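CsoZ (Staphylococcus aureus, PDB 6FF1) probably acts as a copper metallochaperone, a small heavy-metal-associated-domain protein that takes part in copper homeostasis. Local coordinates at residues 5-13 / 57-68; 12-22 / 32-40. All blocks are in the same frame, centred on the assembly; numbering follows the deposited sequence.

Contact 1: 5-13 / 57-68; sequences NTIYTAGIE and EKEIYDEGYKIV. With CA (calcium ion), chain B.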
loop_
_atom_site.group_PDB
_atom_site.type_symbol
_atom_site.label_atom_id
_atom_site.label_comp_id
_atom_site.label_asym_id
_atom_site.label_seq_id
_atom_site.Cartn_x
_atom_site.Cartn_y
_atom_site.Cartn_z
ATOM N N ASN A 5 7.417 -5.764 1.668
ATOM C CA ASN A 5 6.644 -6.423 0.609
ATOM C C ASN A 5 6.441 -5.495 -0.559
ATOM O O ASN A 5 6.328 -4.254 -0.397
ATOM C CB ASN A 5 5.248 -6.792 1.077
ATOM C CG ASN A 5 5.167 -7.986 1.921
ATOM O OD1 ASN A 5 5.545 -7.984 3.077
ATOM N ND2 ASN A 5 4.622 -9.061 1.337
ATOM N N THR A 6 6.362 -6.105 -1.724
ATOM C CA THR A 6 5.827 -5.457 -2.924
ATOM C C THR A 6 4.456 -6.017 -3.147
ATOM O O THR A 6 4.288 -7.226 -3.236
ATOM C CB THR A 6 6.734 -5.677 -4.109
ATOM O OG1 THR A 6 8.044 -5.201 -3.802
ATOM C CG2 THR A 6 6.163 -4.978 -5.344
ATOM N N ILE A 7 3.479 -5.151 -3.171
ATOM C CA ILE A 7 2.088 -5.484 -3.383
ATOM C C ILE A 7 1.725 -5.065 -4.789
ATOM O O ILE A 7 1.960 -3.885 -5.157
ATOM C CB ILE A 7 1.179 -4.823 -2.359
ATOM C CG1 ILE A 7 1.627 -5.152 -0.938
ATOM C CG2 ILE A 7 -0.248 -5.183 -2.632
ATOM C CD1 ILE A 7 0.964 -4.314 0.136
ATOM N N TYR A 8 1.178 -5.976 -5.568
ATOM C CA TYR A 8 0.909 -5.723 -6.975
ATOM C C TYR A 8 -0.539 -5.368 -7.150
ATOM O O TYR A 8 -1.427 -6.195 -7.058
ATOM C CB TYR A 8 1.285 -6.938 -7.807
ATOM C CG TYR A 8 2.757 -7.205 -7.794
ATOM C CD1 TYR A 8 3.352 -7.893 -6.720
ATOM C CD2 TYR A 8 3.576 -6.744 -8.820
ATOM C CE1 TYR A 8 4.716 -8.117 -6.704
ATOM C CE2 TYR A 8 4.933 -7.021 -8.789
ATOM C CZ TYR A 8 5.483 -7.693 -7.730
ATOM O OH TYR A 8 6.850 -7.956 -7.711
ATOM N N THR A 9 -0.784 -4.077 -7.283
ATOM C CA THR A 9 -2.152 -3.562 -7.354
ATOM C C THR A 9 -2.592 -3.368 -8.783
ATOM O O THR A 9 -1.766 -3.314 -9.706
ATOM C CB THR A 9 -2.349 -2.263 -6.606
ATOM O OG1 THR A 9 -1.781 -1.184 -7.332
ATOM C CG2 THR A 9 -1.767 -2.337 -5.215
ATOM N N ALA A 10 -3.886 -3.161 -8.946
ATOM C CA ALA A 10 -4.502 -2.725 -10.172
ATOM C C ALA A 10 -5.565 -1.716 -9.808
ATOM O O ALA A 10 -6.242 -1.838 -8.768
ATOM C CB ALA A 10 -5.094 -3.923 -10.894
ATOM N N GLY A 11 -5.757 -0.750 -10.699
ATOM C CA GLY A 11 -6.774 0.253 -10.528
ATOM C C GLY A 11 -6.349 1.639 -10.136
ATOM O O GLY A 11 -7.141 2.555 -10.220
ATOM N N ILE A 12 -5.096 1.820 -9.732
ATOM C CA ILE A 12 -4.609 3.099 -9.330
ATOM C C ILE A 12 -4.179 3.816 -10.615
ATOM O O ILE A 12 -3.319 3.344 -11.345
ATOM C CB ILE A 12 -3.449 3.031 -8.340
ATOM C CG1 ILE A 12 -3.822 2.197 -7.117
ATOM C CG2 ILE A 12 -2.960 4.414 -8.008
ATOM C CD1 ILE A 12 -2.602 1.880 -6.249
ATOM N N GLU A 13 -4.799 4.966 -10.875
ATOM C CA GLU A 13 -4.642 5.643 -12.146
ATOM C C GLU A 13 -4.255 7.090 -12.065
ATOM O O GLU A 13 -3.708 7.573 -13.063
ATOM C CB GLU A 13 -5.895 5.475 -12.982
ATOM C CG GLU A 13 -6.124 4.041 -13.371
ATOM C CD GLU A 13 -7.343 3.719 -14.176
ATOM O OE1 GLU A 13 -8.195 4.570 -14.364
ATOM O OE2 GLU A 13 -7.465 2.576 -14.614
ATOM N N GLU A 57 -3.274 -4.482 2.861
ATOM C CA GLU A 57 -4.103 -4.870 1.739
ATOM C C GLU A 57 -5.562 -4.475 1.883
ATOM O O GLU A 57 -6.201 -4.090 0.924
ATOM C CB GLU A 57 -3.939 -6.371 1.456
ATOM C CG GLU A 57 -2.493 -6.640 1.015
ATOM C CD GLU A 57 -2.222 -8.035 0.642
ATOM O OE1 GLU A 57 -2.892 -8.949 1.261
ATOM O OE2 GLU A 57 -1.406 -8.213 -0.290
ATOM N N LYS A 58 -6.069 -4.551 3.108
ATOM C CA LYS A 58 -7.426 -4.148 3.333
ATOM C C LYS A 58 -7.604 -2.667 2.978
ATOM O O LYS A 58 -8.625 -2.287 2.423
ATOM C CB LYS A 58 -7.812 -4.414 4.774
ATOM C CG LYS A 58 -9.196 -3.904 5.128
ATOM C CD LYS A 58 -9.646 -4.249 6.540
ATOM C CE LYS A 58 -11.119 -3.920 6.756
ATOM N NZ LYS A 58 -11.401 -2.476 6.747
ATOM N N GLU A 59 -6.637 -1.837 3.324
ATOM C CA GLU A 59 -6.738 -0.419 2.965
ATOM C C GLU A 59 -6.757 -0.212 1.467
ATOM O O GLU A 59 -7.537 0.597 0.950
ATOM C CB GLU A 59 -5.609 0.371 3.576
ATOM C CG GLU A 59 -5.642 1.855 3.247
ATOM C CD GLU A 59 -6.885 2.567 3.712
ATOM O OE1 GLU A 59 -7.447 2.213 4.758
ATOM O OE2 GLU A 59 -7.308 3.590 3.128
ATOM N N ILE A 60 -5.943 -0.995 0.762
ATOM C CA ILE A 60 -5.961 -0.957 -0.714
ATOM C C ILE A 60 -7.324 -1.263 -1.236
ATOM O O ILE A 60 -7.841 -0.587 -2.111
ATOM C CB ILE A 60 -4.841 -1.804 -1.260
ATOM C CG1 ILE A 60 -3.492 -1.232 -0.828
ATOM C CG2 ILE A 60 -4.930 -1.960 -2.775
ATOM C CD1 ILE A 60 -2.290 -2.173 -1.077
ATOM N N TYR A 61 -7.905 -2.364 -0.752
ATOM C CA TYR A 61 -9.224 -2.752 -1.158
ATOM C C TYR A 61 -10.299 -1.739 -0.754
ATOM O O TYR A 61 -11.244 -1.464 -1.509
ATOM C CB TYR A 61 -9.577 -4.159 -0.627
ATOM C CG TYR A 61 -9.162 -5.218 -1.590
ATOM C CD1 TYR A 61 -7.834 -5.521 -1.750
ATOM C CD2 TYR A 61 -10.070 -5.836 -2.401
ATOM C CE1 TYR A 61 -7.432 -6.432 -2.694
ATOM C CE2 TYR A 61 -9.668 -6.783 -3.334
ATOM C CZ TYR A 61 -8.345 -7.028 -3.501
ATOM O OH TYR A 61 -7.872 -7.903 -4.459
ATOM N N ASP A 62 -10.171 -1.195 0.444
ATOM C CA ASP A 62 -11.152 -0.200 0.899
ATOM C C ASP A 62 -11.200 1.039 0.032
ATOM O O ASP A 62 -12.242 1.693 -0.098
ATOM C CB ASP A 62 -10.885 0.197 2.351
ATOM C CG ASP A 62 -11.271 -0.895 3.341
ATOM O OD1 ASP A 62 -11.940 -1.882 2.946
ATOM O OD2 ASP A 62 -10.877 -0.727 4.495
ATOM N N GLU A 63 -10.064 1.375 -0.570
ATOM C CA GLU A 63 -9.990 2.509 -1.487
ATOM C C GLU A 63 -10.441 2.190 -2.899
ATOM O O GLU A 63 -10.431 3.097 -3.741
ATOM C CB GLU A 63 -8.588 3.135 -1.441
ATOM C CG GLU A 63 -8.278 3.674 -0.085
ATOM C CD GLU A 63 -7.087 4.588 -0.040
ATOM O OE1 GLU A 63 -6.689 5.149 -1.065
ATOM O OE2 GLU A 63 -6.439 4.718 1.023
ATOM N N GLY A 64 -10.797 0.944 -3.171
ATOM C CA GLY A 64 -11.387 0.553 -4.394
ATOM C C GLY A 64 -10.491 -0.139 -5.388
ATOM O O GLY A 64 -10.888 -0.308 -6.539
ATOM N N TYR A 65 -9.274 -0.498 -4.963
ATOM C CA TYR A 65 -8.340 -1.131 -5.863
ATOM C C TYR A 65 -8.337 -2.637 -5.652
ATOM O O TYR A 65 -9.018 -3.185 -4.781
ATOM C CB TYR A 65 -6.939 -0.522 -5.637
ATOM C CG TYR A 65 -7.008 0.992 -5.658
ATOM C CD1 TYR A 65 -7.487 1.689 -6.768
ATOM C CD2 TYR A 65 -6.684 1.722 -4.550
ATOM C CE1 TYR A 65 -7.649 3.045 -6.735
ATOM C CE2 TYR A 65 -6.789 3.077 -4.527
ATOM C CZ TYR A 65 -7.270 3.722 -5.655
ATOM O OH TYR A 65 -7.488 5.086 -5.579
ATOM N N LYS A 66 -7.617 -3.321 -6.503
ATOM C CA LYS A 66 -7.449 -4.791 -6.408
ATOM C C LYS A 66 -6.000 -5.118 -6.319
ATOM O O LYS A 66 -5.137 -4.309 -6.634
ATOM C CB LYS A 66 -8.095 -5.464 -7.591
ATOM C CG LYS A 66 -9.542 -5.125 -7.783
ATOM C CD LYS A 66 -10.412 -5.659 -6.683
ATOM C CE LYS A 66 -11.873 -5.193 -6.781
ATOM N NZ LYS A 66 -12.460 -5.669 -8.059
ATOM N N ILE A 67 -5.745 -6.370 -5.950
ATOM C CA ILE A 67 -4.442 -6.904 -5.763
ATOM C C ILE A 67 -4.331 -8.212 -6.513
ATOM O O ILE A 67 -5.277 -8.982 -6.525
ATOM C CB ILE A 67 -4.074 -7.065 -4.281
ATOM C CG1 ILE A 67 -4.059 -5.688 -3.615
ATOM C CG2 ILE A 67 -2.743 -7.751 -4.100
ATOM C CD1 ILE A 67 -3.933 -5.780 -2.113
ATOM N N VAL A 68 -3.202 -8.430 -7.111
ATOM C CA VAL A 68 -2.822 -9.727 -7.618
ATOM C C VAL A 68 -2.111 -10.450 -6.503
ATOM O O VAL A 68 -1.061 -10.035 -6.072
ATOM C CB VAL A 68 -1.959 -9.646 -8.889
ATOM C CG1 VAL A 68 -1.694 -11.024 -9.416
ATOM C CG2 VAL A 68 -2.644 -8.825 -9.941
HETATM CA CA CA B . -9.602 2.879 -15.606
HETATM O O HOH W 1 0.658 -8.579 -4.487
HETATM O O HOH W 2 -9.175 0.476 -15.705
#

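Contact 2: 12-22 / 32-40; sequences IETEEQVSQLT and HQVNINIID. With CA (calcium ion), chain B.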
loop_
_atom_site.group_PDB
_atom_site.type_symbol
_atom_site.label_atom_id
_atom_site.label_comp_id
_atom_site.label_asym_id
_atom_site.label_seq_id
_atom_site.Cartn_x
_atom_site.Cartn_y
_atom_site.Cartn_z
ATOM N N ILE A 12 -5.096 1.820 -9.732
ATOM C CA ILE A 12 -4.609 3.099 -9.330
ATOM C C ILE A 12 -4.179 3.816 -10.615
ATOM O O ILE A 12 -3.319 3.344 -11.345
ATOM C CB ILE A 12 -3.449 3.031 -8.340
ATOM C CG1 ILE A 12 -3.822 2.197 -7.117
ATOM C CG2 ILE A 12 -2.960 4.414 -8.008
ATOM C CD1 ILE A 12 -2.602 1.880 -6.249
ATOM N N GLU A 13 -4.799 4.966 -10.875
ATOM C CA GLU A 13 -4.642 5.643 -12.146
ATOM C C GLU A 13 -4.255 7.090 -12.065
ATOM O O GLU A 13 -3.708 7.573 -13.063
ATOM C CB GLU A 13 -5.895 5.475 -12.982
ATOM C CG GLU A 13 -6.124 4.041 -13.371
ATOM C CD GLU A 13 -7.343 3.719 -14.176
ATOM O OE1 GLU A 13 -8.195 4.570 -14.364
ATOM O OE2 GLU A 13 -7.465 2.576 -14.614
ATOM N N THR A 14 -4.512 7.790 -10.983
ATOM C CA THR A 14 -4.224 9.212 -10.947
ATOM C C THR A 14 -3.256 9.539 -9.852
ATOM O O THR A 14 -3.125 8.836 -8.836
ATOM C CB THR A 14 -5.474 10.037 -10.736
ATOM O OG1 THR A 14 -5.942 9.888 -9.405
ATOM C CG2 THR A 14 -6.529 9.719 -11.760
ATOM N N GLU A 15 -2.618 10.687 -9.983
ATOM C CA GLU A 15 -1.733 11.183 -8.937
ATOM C C GLU A 15 -2.450 11.412 -7.614
ATOM O O GLU A 15 -1.882 11.113 -6.532
ATOM C CB GLU A 15 -1.060 12.510 -9.360
ATOM C CG GLU A 15 -0.000 12.303 -10.368
ATOM C CD GLU A 15 0.928 13.509 -10.569
ATOM O OE1 GLU A 15 0.498 14.638 -10.274
ATOM O OE2 GLU A 15 2.060 13.295 -11.087
ATOM N N GLU A 16 -3.683 11.844 -7.678
ATOM C CA GLU A 16 -4.443 12.046 -6.490
ATOM C C GLU A 16 -4.696 10.701 -5.781
ATOM O O GLU A 16 -4.601 10.607 -4.535
ATOM C CB GLU A 16 -5.763 12.752 -6.763
ATOM C CG GLU A 16 -6.710 12.928 -5.571
ATOM C CD GLU A 16 -7.918 13.851 -5.931
ATOM O OE1 GLU A 16 -7.900 14.488 -7.028
ATOM O OE2 GLU A 16 -8.888 13.945 -5.127
ATOM N N GLN A 17 -5.037 9.689 -6.549
ATOM C CA GLN A 17 -5.217 8.365 -5.982
ATOM C C GLN A 17 -3.973 7.881 -5.309
ATOM O O GLN A 17 -4.026 7.296 -4.213
ATOM C CB GLN A 17 -5.682 7.420 -7.022
ATOM C CG GLN A 17 -7.112 7.591 -7.503
ATOM C CD GLN A 17 -7.460 6.735 -8.681
ATOM O OE1 GLN A 17 -6.598 6.458 -9.505
ATOM N NE2 GLN A 17 -8.701 6.305 -8.793
ATOM N N VAL A 18 -2.824 8.072 -5.958
ATOM C CA VAL A 18 -1.560 7.658 -5.417
ATOM C C VAL A 18 -1.277 8.374 -4.110
ATOM O O VAL A 18 -0.860 7.760 -3.127
ATOM C CB VAL A 18 -0.409 7.852 -6.419
ATOM C CG1 VAL A 18 0.934 7.711 -5.737
ATOM C CG2 VAL A 18 -0.565 6.953 -7.608
ATOM N N SER A 19 -1.466 9.677 -4.109
ATOM C CA SER A 19 -1.230 10.478 -2.932
ATOM C C SER A 19 -2.076 10.030 -1.758
ATOM O O SER A 19 -1.546 9.865 -0.630
ATOM C CB SER A 19 -1.470 11.976 -3.233
ATOM O OG SER A 19 -0.536 12.402 -4.197
ATOM N N GLN A 20 -3.345 9.819 -1.994
ATOM C CA GLN A 20 -4.265 9.426 -0.937
ATOM C C GLN A 20 -3.907 8.057 -0.369
ATOM O O GLN A 20 -3.880 7.887 0.860
ATOM C CB GLN A 20 -5.702 9.432 -1.408
ATOM C CG GLN A 20 -6.727 8.870 -0.412
ATOM C CD GLN A 20 -6.837 9.558 0.952
ATOM O OE1 GLN A 20 -6.067 10.478 1.300
ATOM N NE2 GLN A 20 -7.789 9.074 1.761
ATOM N N LEU A 21 -3.625 7.094 -1.223
ATOM C CA LEU A 21 -3.310 5.768 -0.749
ATOM C C LEU A 21 -1.970 5.748 -0.062
ATOM O O LEU A 21 -1.783 5.080 0.976
ATOM C CB LEU A 21 -3.354 4.794 -1.908
ATOM C CG LEU A 21 -3.093 3.342 -1.544
ATOM C CD1 LEU A 21 -4.140 2.814 -0.587
ATOM C CD2 LEU A 21 -3.029 2.492 -2.792
ATOM N N THR A 22 -0.996 6.504 -0.585
ATOM C CA THR A 22 0.278 6.595 0.064
ATOM C C THR A 22 0.121 7.090 1.491
ATOM O O THR A 22 0.743 6.558 2.418
ATOM C CB THR A 22 1.254 7.463 -0.718
ATOM O OG1 THR A 22 1.455 6.891 -2.025
ATOM C CG2 THR A 22 2.563 7.559 -0.041
ATOM N N HIS A 32 6.280 2.181 7.796
ATOM C CA HIS A 32 7.311 3.186 7.695
ATOM C C HIS A 32 7.357 3.553 6.181
ATOM O O HIS A 32 6.520 4.243 5.675
ATOM C CB HIS A 32 8.575 2.671 8.374
ATOM C CG HIS A 32 8.326 2.155 9.762
ATOM N ND1 HIS A 32 7.576 2.850 10.682
ATOM C CD2 HIS A 32 8.679 1.004 10.363
ATOM C CE1 HIS A 32 7.493 2.155 11.798
ATOM N NE2 HIS A 32 8.173 1.038 11.644
ATOM N N GLN A 33 8.216 3.008 5.448
ATOM C CA GLN A 33 8.459 3.430 4.074
ATOM C C GLN A 33 7.312 2.932 3.180
ATOM O O GLN A 33 6.903 1.766 3.258
ATOM C CB GLN A 33 9.818 2.928 3.614
ATOM C CG GLN A 33 11.038 3.547 4.348
ATOM C CD GLN A 33 11.632 2.686 5.436
ATOM O OE1 GLN A 33 10.909 2.062 6.184
ATOM N NE2 GLN A 33 12.942 2.650 5.539
ATOM N N VAL A 34 6.828 3.774 2.276
ATOM C CA VAL A 34 5.820 3.412 1.310
ATOM C C VAL A 34 6.138 4.096 -0.023
ATOM O O VAL A 34 6.439 5.281 -0.025
ATOM C CB VAL A 34 4.405 3.864 1.706
ATOM C CG1 VAL A 34 3.362 3.538 0.630
ATOM C CG2 VAL A 34 4.017 3.297 3.048
ATOM N N ASN A 35 6.104 3.350 -1.102
ATOM C CA ASN A 35 6.225 3.919 -2.435
ATOM C C ASN A 35 5.249 3.269 -3.354
ATOM O O ASN A 35 5.148 2.049 -3.345
ATOM C CB ASN A 35 7.617 3.699 -3.020
ATOM C CG ASN A 35 7.757 4.285 -4.375
ATOM O OD1 ASN A 35 7.692 3.579 -5.398
ATOM N ND2 ASN A 35 7.916 5.583 -4.385
ATOM N N ILE A 36 4.550 4.051 -4.149
ATOM C CA ILE A 36 3.613 3.565 -5.102
ATOM C C ILE A 36 4.061 3.992 -6.492
ATOM O O ILE A 36 4.251 5.161 -6.735
ATOM C CB ILE A 36 2.241 4.042 -4.838
ATOM C CG1 ILE A 36 1.841 3.680 -3.382
ATOM C CG2 ILE A 36 1.279 3.488 -5.864
ATOM C CD1 ILE A 36 0.406 3.959 -3.013
ATOM N N ASN A 37 4.227 3.026 -7.380
ATOM C CA ASN A 37 4.575 3.278 -8.773
ATOM C C ASN A 37 3.312 3.276 -9.580
ATOM O O ASN A 37 2.651 2.251 -9.763
ATOM C CB ASN A 37 5.542 2.232 -9.241
ATOM C CG ASN A 37 6.021 2.430 -10.676
ATOM O OD1 ASN A 37 5.250 2.725 -11.554
ATOM N ND2 ASN A 37 7.277 2.138 -10.908
ATOM N N ILE A 38 2.949 4.450 -10.117
ATOM C CA ILE A 38 1.703 4.548 -10.829
ATOM C C ILE A 38 1.686 3.792 -12.150
ATOM O O ILE A 38 0.618 3.384 -12.613
ATOM C CB ILE A 38 1.338 6.057 -11.033
ATOM C CG1 ILE A 38 -0.134 6.240 -11.366
ATOM C CG2 ILE A 38 2.210 6.711 -12.057
ATOM C CD1 ILE A 38 -0.541 7.691 -11.363
ATOM N N ILE A 39 2.832 3.607 -12.762
ATOM C CA ILE A 39 2.831 2.900 -14.039
ATOM C C ILE A 39 2.546 1.403 -13.879
ATOM O O ILE A 39 1.672 0.844 -14.549
ATOM C CB ILE A 39 4.174 3.086 -14.775
ATOM C CG1 ILE A 39 4.378 4.561 -15.119
ATOM C CG2 ILE A 39 4.174 2.190 -16.033
ATOM C CD1 ILE A 39 5.735 4.863 -15.623
ATOM N N ASP A 40 3.245 0.787 -12.939
ATOM C CA ASP A 40 3.124 -0.617 -12.802
ATOM C C ASP A 40 2.252 -1.108 -11.658
ATOM O O ASP A 40 2.034 -2.297 -11.545
ATOM C CB ASP A 40 4.435 -1.322 -12.829
ATOM C CG ASP A 40 5.330 -0.980 -11.684
ATOM O OD1 ASP A 40 4.843 -0.560 -10.625
ATOM O OD2 ASP A 40 6.586 -1.107 -11.840
HETATM CA CA CA B . -9.602 2.879 -15.606
HETATM O O HOH W 3 -1.161 1.749 -11.189
HETATM O O HOH W 4 4.061 6.806 -3.197
HETATM O O HOH W 2 -9.175 0.476 -15.705
#

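Contact 1: 5-13 / 57-68
Ile12 lays its CG1 over the face of the Tyr65 ring, a CH-pi contact in which that carbon stands 3.6 Å from the ring centroid and 9° off the normal. The backbone O of Glu63 lies over the opposite face, nearer the rim, so the ring sits between a methylene and a carbonyl. Beside it passes Gly11, whose positive phi turns the chain out of strand 5-10 and whose C lies 3.6 Å from Tyr65 CD1. Backbone pairing takes over at Ala10 and Lys66, an antiparallel hydrogen-bonded pair: Ala10 N reaches Lys66 O from above the carbonyl plane, whereas Lys66 N meets Ala10 O in plane, at 3.0 Å and dead straight. With CG1 of Ile7 beside the backbone N (chi1 -54°), CG2 falls anti to that N and meets both Ile67 CD1 of the neighbouring strand, at 3.8 Å, and Ile60 CD1 of the helix, at 4.0 Å. Thr9 adds CG2 against Ile60 CG2, while its OG1 bonds to Gly41 O. Water 1 joins Tyr8 N to Val68 O. This suggests that the peptide groups of Ala10 and Lys66 fix the register of the C-terminal edge strand, and that apolar branches seat helix 57-62 against the sheet.

Contact 2: 12-22 / 32-40
Ile36 pushes its CD1 into a hollow on helix 15-22 walled by Leu21 and Thr22. Leu21 CD2 lies 3.7 Å from that methyl, crossing the isoleucine at about a right angle, while Thr22 OG1 comes within 3.3 Å of the same CD1 from a side chain running the opposite way. The hydroxyl forming this wall is not loose: Thr22 OG1 donates to Val18 O at 2.7 Å, and Thr22 N approaches the same carbonyl from the other face of its plane. Water 4 donates to OG1 as well and accepts from Ile36 N, bridging helix and strand. One turn back, Val18 is the bump on the helix side. Its CG1 rests 4.0 Å from Ile36 CB, and its CG2 sits 3.8 Å from Ile38 CD1. This is the first helix of a ferredoxin-like beta-alpha-beta-beta-alpha-beta domain lying against an edge strand of its sheet, the segment axes 163° apart and 8.9 Å at their closest. Past the strand, Ile38 extends with CG1 anti to its backbone N (chi1 -162°), and this carries CD1 over the helix start, 3.6 Å from Glu13 O and equally near Thr14 C. The ledge it covers is shaped by a capping box: Thr14 OG1 accepts from Gln17 N, and Gln17 OE1 takes the backbone N-H of both Thr14 and Glu13. Water 3 donates to the carbonyls of Ile12 and Ile38, linking the two beside the buried Ile12 side chain, whose CD1 meets Ile36 CG2. Glu13, whose CB points away from segment 32-40, binds a calcium ion through both carboxylate oxygens.

In the fold
The centres of contact 1 and contact 2 lie about 10 Å apart, and Ile12 and Glu13 belong to both. Along the chain, contact 2 falls within the span that contact 1 closes, from strand 3-10 to the last strand, 66-68. Each contact seats a helix on the same four-stranded antiparallel sheet: helix 15-26 against edge strand 31-36, helix 53-62 against strand 3-10, which pairs with edge strand 66-68. They touch directly where Tyr65 meets Gln17 and Glu63 meets Leu21. The shared loop after strand 3-10 corresponds to the one that carries the copper-binding cysteines in classical heavy-metal-associated domains; this chain has no cysteine, so any copper binding would need other ligands.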